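Local atomic coordinates of putative cytoplasmic protein (Salmonella typhimurium LT2, PDB entry 2Q02), a protein that is of unknown function but binds zinc in a xylose isomerase-like TIM barrel and may, like relatives in its family, act as an isomerase. Residues 67-73 with 99-105; 21-26 with 59-65. One frame throughout, in Å; residues are numbered along the deposited sequence.

Contact 1: residues 67-73 with 99-105; sequences IVTINAV and ARALVLC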
loop_
_atom_site.group_PDB
_atom_site.type_symbol
_atom_site.label_atom_id
_atom_site.label_comp_id
_atom_site.label_asym_id
_atom_site.label_seq_id
_atom_site.Cartn_x
_atom_site.Cartn_y
_atom_site.Cartn_z
ATOM N N ILE A 67 -9.438 9.450 2.067
ATOM C CA ILE A 67 -9.039 8.326 1.235
ATOM C C ILE A 67 -7.615 8.612 0.768
ATOM O O ILE A 67 -7.402 9.485 -0.058
ATOM C CB ILE A 67 -9.982 8.152 0.035
ATOM C CG1 ILE A 67 -11.401 7.848 0.531
ATOM C CG2 ILE A 67 -9.447 7.044 -0.910
ATOM C CD1 ILE A 67 -12.460 7.924 -0.531
ATOM N N VAL A 68 -6.642 7.892 1.308
ATOM C CA VAL A 68 -5.241 8.229 1.098
ATOM C C VAL A 68 -4.746 7.704 -0.234
ATOM O O VAL A 68 -4.073 8.427 -0.966
ATOM C CB VAL A 68 -4.320 7.683 2.225
ATOM C CG1 VAL A 68 -2.868 8.023 1.931
ATOM C CG2 VAL A 68 -4.754 8.217 3.627
ATOM N N THR A 69 -5.040 6.448 -0.555
ATOM C CA THR A 69 -4.672 5.945 -1.885
ATOM C C THR A 69 -5.736 5.087 -2.506
ATOM O O THR A 69 -6.686 4.662 -1.845
ATOM C CB THR A 69 -3.361 5.076 -1.899
ATOM O OG1 THR A 69 -3.671 3.718 -1.564
ATOM C CG2 THR A 69 -2.318 5.604 -0.931
ATOM N N ILE A 70 -5.526 4.839 -3.797
ATOM C CA ILE A 70 -6.142 3.728 -4.491
ATOM C C ILE A 70 -5.067 2.723 -4.896
ATOM O O ILE A 70 -3.996 3.092 -5.349
ATOM C CB ILE A 70 -6.945 4.238 -5.694
ATOM C CG1 ILE A 70 -8.171 5.005 -5.161
ATOM C CG2 ILE A 70 -7.361 3.078 -6.598
ATOM C CD1 ILE A 70 -8.972 5.687 -6.215
ATOM N N ASN A 71 -5.354 1.452 -4.666
ATOM C CA ASN A 71 -4.520 0.330 -5.114
ATOM C C ASN A 71 -5.269 -0.410 -6.215
ATOM O O ASN A 71 -6.383 -0.867 -5.951
ATOM C CB ASN A 71 -4.309 -0.694 -3.988
ATOM C CG ASN A 71 -3.452 -0.174 -2.863
ATOM O OD1 ASN A 71 -2.271 -0.524 -2.783
ATOM N ND2 ASN A 71 -4.040 0.663 -1.972
ATOM N N ALA A 72 -4.696 -0.603 -7.414
ATOM C CA ALA A 72 -3.354 -0.144 -7.821
ATOM C C ALA A 72 -3.266 -0.337 -9.316
ATOM O O ALA A 72 -4.070 -1.084 -9.878
ATOM C CB ALA A 72 -2.254 -0.946 -7.139
ATOM N N VAL A 73 -2.316 0.355 -9.954
ATOM C CA VAL A 73 -1.976 0.102 -11.344
ATOM C C VAL A 73 -1.020 -1.073 -11.430
ATOM O O VAL A 73 -0.006 -1.089 -10.729
ATOM C CB VAL A 73 -1.213 1.242 -11.980
ATOM C CG1 VAL A 73 -0.900 0.887 -13.467
ATOM C CG2 VAL A 73 -1.979 2.538 -11.855
ATOM N N ALA A 99 -9.206 10.728 -3.682
ATOM C CA ALA A 99 -8.000 10.032 -3.262
ATOM C C ALA A 99 -6.753 10.865 -3.589
ATOM O O ALA A 99 -6.618 11.453 -4.672
ATOM C CB ALA A 99 -7.908 8.677 -3.905
ATOM N N ARG A 100 -5.843 10.897 -2.633
ATOM C CA ARG A 100 -4.625 11.683 -2.723
ATOM C C ARG A 100 -3.618 11.059 -3.697
ATOM O O ARG A 100 -2.933 11.756 -4.441
ATOM C CB ARG A 100 -3.993 11.723 -1.322
ATOM C CG ARG A 100 -2.745 12.585 -1.200
ATOM C CD ARG A 100 -2.476 12.931 0.293
ATOM N NE ARG A 100 -1.446 12.081 0.912
ATOM C CZ ARG A 100 -1.294 11.907 2.223
ATOM N NH1 ARG A 100 -2.106 12.483 3.107
ATOM N NH2 ARG A 100 -0.319 11.136 2.657
ATOM N N ALA A 101 -3.527 9.737 -3.664
ATOM C CA ALA A 101 -2.484 9.034 -4.375
ATOM C C ALA A 101 -3.042 7.791 -5.083
ATOM O O ALA A 101 -4.108 7.246 -4.702
ATOM C CB ALA A 101 -1.369 8.630 -3.389
ATOM N N LEU A 102 -2.317 7.360 -6.118
ATOM C CA LEU A 102 -2.576 6.076 -6.752
ATOM C C LEU A 102 -1.280 5.265 -6.714
ATOM O O LEU A 102 -0.168 5.778 -6.977
ATOM C CB LEU A 102 -3.101 6.244 -8.180
ATOM C CG LEU A 102 -3.239 5.049 -9.130
ATOM C CD1 LEU A 102 -4.320 4.108 -8.665
ATOM C CD2 LEU A 102 -3.546 5.531 -10.515
ATOM N N VAL A 103 -1.439 3.988 -6.372
ATOM C CA VAL A 103 -0.306 3.081 -6.216
ATOM C C VAL A 103 0.069 2.415 -7.531
ATOM O O VAL A 103 -0.800 1.973 -8.292
ATOM C CB VAL A 103 -0.632 1.974 -5.185
ATOM C CG1 VAL A 103 0.508 0.961 -5.101
ATOM C CG2 VAL A 103 -0.905 2.572 -3.826
ATOM N N LEU A 104 1.373 2.303 -7.765
ATOM C CA LEU A 104 1.931 1.702 -8.992
ATOM C C LEU A 104 2.764 0.449 -8.656
ATOM O O LEU A 104 3.672 0.491 -7.808
ATOM C CB LEU A 104 2.821 2.716 -9.707
ATOM C CG LEU A 104 2.131 4.006 -10.156
ATOM C CD1 LEU A 104 3.136 5.101 -10.420
ATOM C CD2 LEU A 104 1.296 3.786 -11.410
ATOM N N CYS A 105 2.442 -0.663 -9.311
ATOM C CA CYS A 105 3.124 -1.920 -9.059
ATOM C C CYS A 105 3.848 -2.406 -10.293
ATOM O O CYS A 105 3.267 -2.395 -11.391
ATOM C CB CYS A 105 2.119 -3.004 -8.651
ATOM S SG CYS A 105 1.456 -2.779 -6.986
#
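V73 N donates to V103 O at 2.8 Å, one of four well-formed backbone bonds between the strands. I70 takes part twice: its N donates to A101 O, and its O receives V103 N at 2.9 Å. C105 N to V73 O closes the ladder at the C-terminal end. At the other end, R100 N to I67 O and A101 N to V68 O are weak. The N71-A72 peptide is cis, and past it the pairing shifts by one residue: I70 faces L102 but V73 faces L104.

T69, N71, A101 and V103 share the inner face. N71 OD1 lies 3.5 Å from V103 CG2, while N71 ND2 and T69 OG1 both bond to E37. On the outer face, V73 CG1 is anti to the backbone N (chi1 -180°), which leaves CG2 touching both L104 CD2 (3.5 Å) and L102 CD2 (3.6 Å); V73 lies alongside L104 and crosses L102 at about a right angle. I70 and V73 also meet helix 81-97.

This is the strand pair of a right-handed beta-alpha-beta crossover in a TIM barrel; the N71 side chain lies about 5 Å from a bound zinc ion, and V103 touches E139, a zinc ligand.

Contact 2: residues 21-26 with 59-65; sequences IEAFFR and LAEKYGL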
loop_
_atom_site.group_PDB
_atom_site.type_symbol
_atom_site.label_atom_id
_atom_site.label_comp_id
_atom_site.label_asym_id
_atom_site.label_seq_id
_atom_site.Cartn_x
_atom_site.Cartn_y
_atom_site.Cartn_z
ATOM N N ILE A 21 -18.888 -0.339 1.176
ATOM C CA ILE A 21 -18.070 0.835 1.445
ATOM C C ILE A 21 -18.559 1.620 2.667
ATOM O O ILE A 21 -17.728 2.073 3.443
ATOM C CB ILE A 21 -17.960 1.755 0.208
ATOM C CG1 ILE A 21 -17.169 1.037 -0.900
ATOM C CG2 ILE A 21 -17.295 3.079 0.587
ATOM C CD1 ILE A 21 -16.990 1.821 -2.183
ATOM N N GLU A 22 -19.877 1.779 2.844
ATOM C CA GLU A 22 -20.389 2.502 4.033
ATOM C C GLU A 22 -20.159 1.729 5.335
ATOM O O GLU A 22 -19.824 2.339 6.351
ATOM C CB GLU A 22 -21.870 2.910 3.942
ATOM C CG GLU A 22 -22.334 3.634 5.227
ATOM C CD GLU A 22 -23.610 4.447 5.066
ATOM O OE1 GLU A 22 -24.384 4.156 4.131
ATOM O OE2 GLU A 22 -23.855 5.373 5.886
ATOM N N ALA A 23 -20.351 0.410 5.296
ATOM C CA ALA A 23 -20.064 -0.447 6.445
ATOM C C ALA A 23 -18.578 -0.394 6.813
ATOM O O ALA A 23 -18.213 -0.381 7.981
ATOM C CB ALA A 23 -20.492 -1.890 6.149
ATOM N N PHE A 24 -17.728 -0.362 5.795
ATOM C CA PHE A 24 -16.286 -0.299 6.000
ATOM C C PHE A 24 -15.888 1.049 6.615
ATOM O O PHE A 24 -15.168 1.096 7.611
ATOM C CB PHE A 24 -15.543 -0.572 4.687
ATOM C CG PHE A 24 -14.093 -0.237 4.734
ATOM C CD1 PHE A 24 -13.270 -0.824 5.670
ATOM C CD2 PHE A 24 -13.542 0.664 3.833
ATOM C CE1 PHE A 24 -11.927 -0.517 5.726
ATOM C CE2 PHE A 24 -12.184 0.973 3.873
ATOM C CZ PHE A 24 -11.382 0.386 4.832
ATOM N N PHE A 25 -16.393 2.134 6.035
ATOM C CA PHE A 25 -16.116 3.491 6.523
ATOM C C PHE A 25 -16.633 3.688 7.943
ATOM O O PHE A 25 -15.965 4.321 8.762
ATOM C CB PHE A 25 -16.763 4.556 5.606
ATOM C CG PHE A 25 -16.021 4.819 4.295
ATOM C CD1 PHE A 25 -15.051 3.949 3.798
ATOM C CD2 PHE A 25 -16.330 5.945 3.541
ATOM C CE1 PHE A 25 -14.402 4.212 2.607
ATOM C CE2 PHE A 25 -15.670 6.203 2.346
ATOM C CZ PHE A 25 -14.714 5.333 1.886
ATOM N N ARG A 26 -17.822 3.152 8.218
ATOM C CA ARG A 26 -18.464 3.286 9.532
ATOM C C ARG A 26 -17.621 2.575 10.608
ATOM O O ARG A 26 -17.471 3.079 11.719
ATOM C CB ARG A 26 -19.918 2.758 9.496
ATOM C CG ARG A 26 -20.685 2.928 10.814
ATOM C CD ARG A 26 -22.168 2.573 10.691
ATOM N NE ARG A 26 -22.362 1.266 10.058
ATOM C CZ ARG A 26 -23.219 0.990 9.067
ATOM N NH1 ARG A 26 -24.045 1.915 8.570
ATOM N NH2 ARG A 26 -23.266 -0.251 8.579
ATOM N N LEU A 59 -19.790 9.832 1.685
ATOM C CA LEU A 59 -19.548 8.821 2.715
ATOM C C LEU A 59 -18.255 9.118 3.472
ATOM O O LEU A 59 -18.236 9.173 4.707
ATOM C CB LEU A 59 -19.504 7.415 2.094
ATOM C CG LEU A 59 -20.853 6.838 1.628
ATOM C CD1 LEU A 59 -20.660 5.474 1.000
ATOM C CD2 LEU A 59 -21.855 6.748 2.762
ATOM N N ALA A 60 -17.180 9.343 2.732
ATOM C CA ALA A 60 -15.896 9.660 3.348
ATOM C C ALA A 60 -16.009 10.863 4.259
ATOM O O ALA A 60 -15.479 10.862 5.361
ATOM C CB ALA A 60 -14.860 9.913 2.293
ATOM N N GLU A 61 -16.721 11.880 3.793
ATOM C CA GLU A 61 -16.909 13.117 4.540
ATOM C C GLU A 61 -17.846 12.930 5.753
ATOM O O GLU A 61 -17.652 13.554 6.800
ATOM C CB GLU A 61 -17.432 14.187 3.592
ATOM C CG GLU A 61 -17.647 15.553 4.234
ATOM C CD GLU A 61 -18.138 16.607 3.236
ATOM O OE1 GLU A 61 -17.835 16.471 2.013
ATOM O OE2 GLU A 61 -18.813 17.574 3.677
ATOM N N LYS A 62 -18.848 12.068 5.600
ATOM C CA LYS A 62 -19.786 11.718 6.679
ATOM C C LYS A 62 -19.098 11.034 7.868
ATOM O O LYS A 62 -19.480 11.250 9.026
ATOM C CB LYS A 62 -20.872 10.796 6.097
ATOM C CG LYS A 62 -21.934 10.300 7.040
ATOM C CD LYS A 62 -22.925 9.438 6.271
ATOM C CE LYS A 62 -24.248 9.302 6.998
ATOM N NZ LYS A 62 -24.106 8.396 8.148
ATOM N N TYR A 63 -18.091 10.212 7.568
ATOM C CA TYR A 63 -17.355 9.475 8.592
ATOM C C TYR A 63 -15.977 10.090 8.880
ATOM O O TYR A 63 -15.159 9.500 9.580
ATOM C CB TYR A 63 -17.249 8.001 8.191
ATOM C CG TYR A 63 -18.608 7.348 8.136
ATOM C CD1 TYR A 63 -19.272 7.001 9.303
ATOM C CD2 TYR A 63 -19.243 7.108 6.929
ATOM C CE1 TYR A 63 -20.527 6.404 9.272
ATOM C CE2 TYR A 63 -20.500 6.523 6.884
ATOM C CZ TYR A 63 -21.139 6.170 8.059
ATOM O OH TYR A 63 -22.385 5.590 8.032
ATOM N N GLY A 64 -15.742 11.289 8.359
ATOM C CA GLY A 64 -14.527 12.045 8.645
ATOM C C GLY A 64 -13.234 11.371 8.204
ATOM O O GLY A 64 -12.227 11.427 8.911
ATOM N N LEU A 65 -13.262 10.744 7.024
ATOM C CA LEU A 65 -12.140 9.946 6.517
ATOM C C LEU A 65 -11.488 10.596 5.325
ATOM O O LEU A 65 -12.167 11.167 4.466
ATOM C CB LEU A 65 -12.599 8.553 6.089
ATOM C CG LEU A 65 -13.396 7.778 7.135
ATOM C CD1 LEU A 65 -13.784 6.418 6.578
ATOM C CD2 LEU A 65 -12.617 7.639 8.439
#
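E22 and Y63 meet because the glutamate chain is extended, with CG opposite the backbone N (chi1 179°), while the tyrosine ring swings out from the end of its helix with CG opposite the carbonyl carbon (chi1 -64°). Y63 OH donates a 2.6 Å hydrogen bond to E22 OE2, which accepts it on its anti lone pair, pointing away from OE1. The carboxylate oxygen sits at the ring edge, and the two planes are turned 69° apart. K62 adds a positive charge nearby: NZ makes a weak bond to Y63 OH and a long salt bridge to E22 OE2, which would tend to favour the charged carboxylate.

The Y63 ring is packed on both faces. R26 CA makes a CH-pi contact over one face, 4.0 Å from the ring centroid, and K62 CG lies over the other.

Deeper in, F25 points its ring at the second helix edge first, with CE2 3.5 Å from A60 N and CD2 3.8 Å from L59 CB. L65 CD1 approaches the same ring off-centre, 3.6 Å from F25 CG. L59 completes the packing by setting CD2 3.7 Å from E22 CD.

A Schellman motif ends helix 53-62, with G64 at positive phi, L65 N bonded to A60 O and a weak bond from G64 N to E61 O. The turn places L65 against helix 21-30, where it touches V28. F25 of helix 21-30 and L65, just past helix 53-62, both reach V36 of strand 35-39, which comes between the two helices in sequence.

Contact 2 comes first along the chain and closes before contact 1 opens; strand 66-73 begins at the residue after L65, so the turn that ends helix 53-62 leads from contact 2 into contact 1. Their centres lie 18 Å apart, contact 1 in the barrel wall about 8 Å from the centre of the chain and contact 2 in the helical layer about 19 Å from it. They touch at I67, whose CD1 lies 4.2 Å from both F25 CZ and A60 CB. Strand 35-39 borders both. Contact 1 thus joins two neighbouring strands of the barrel wall near the zinc site, and contact 2 joins two helices of the layer around it.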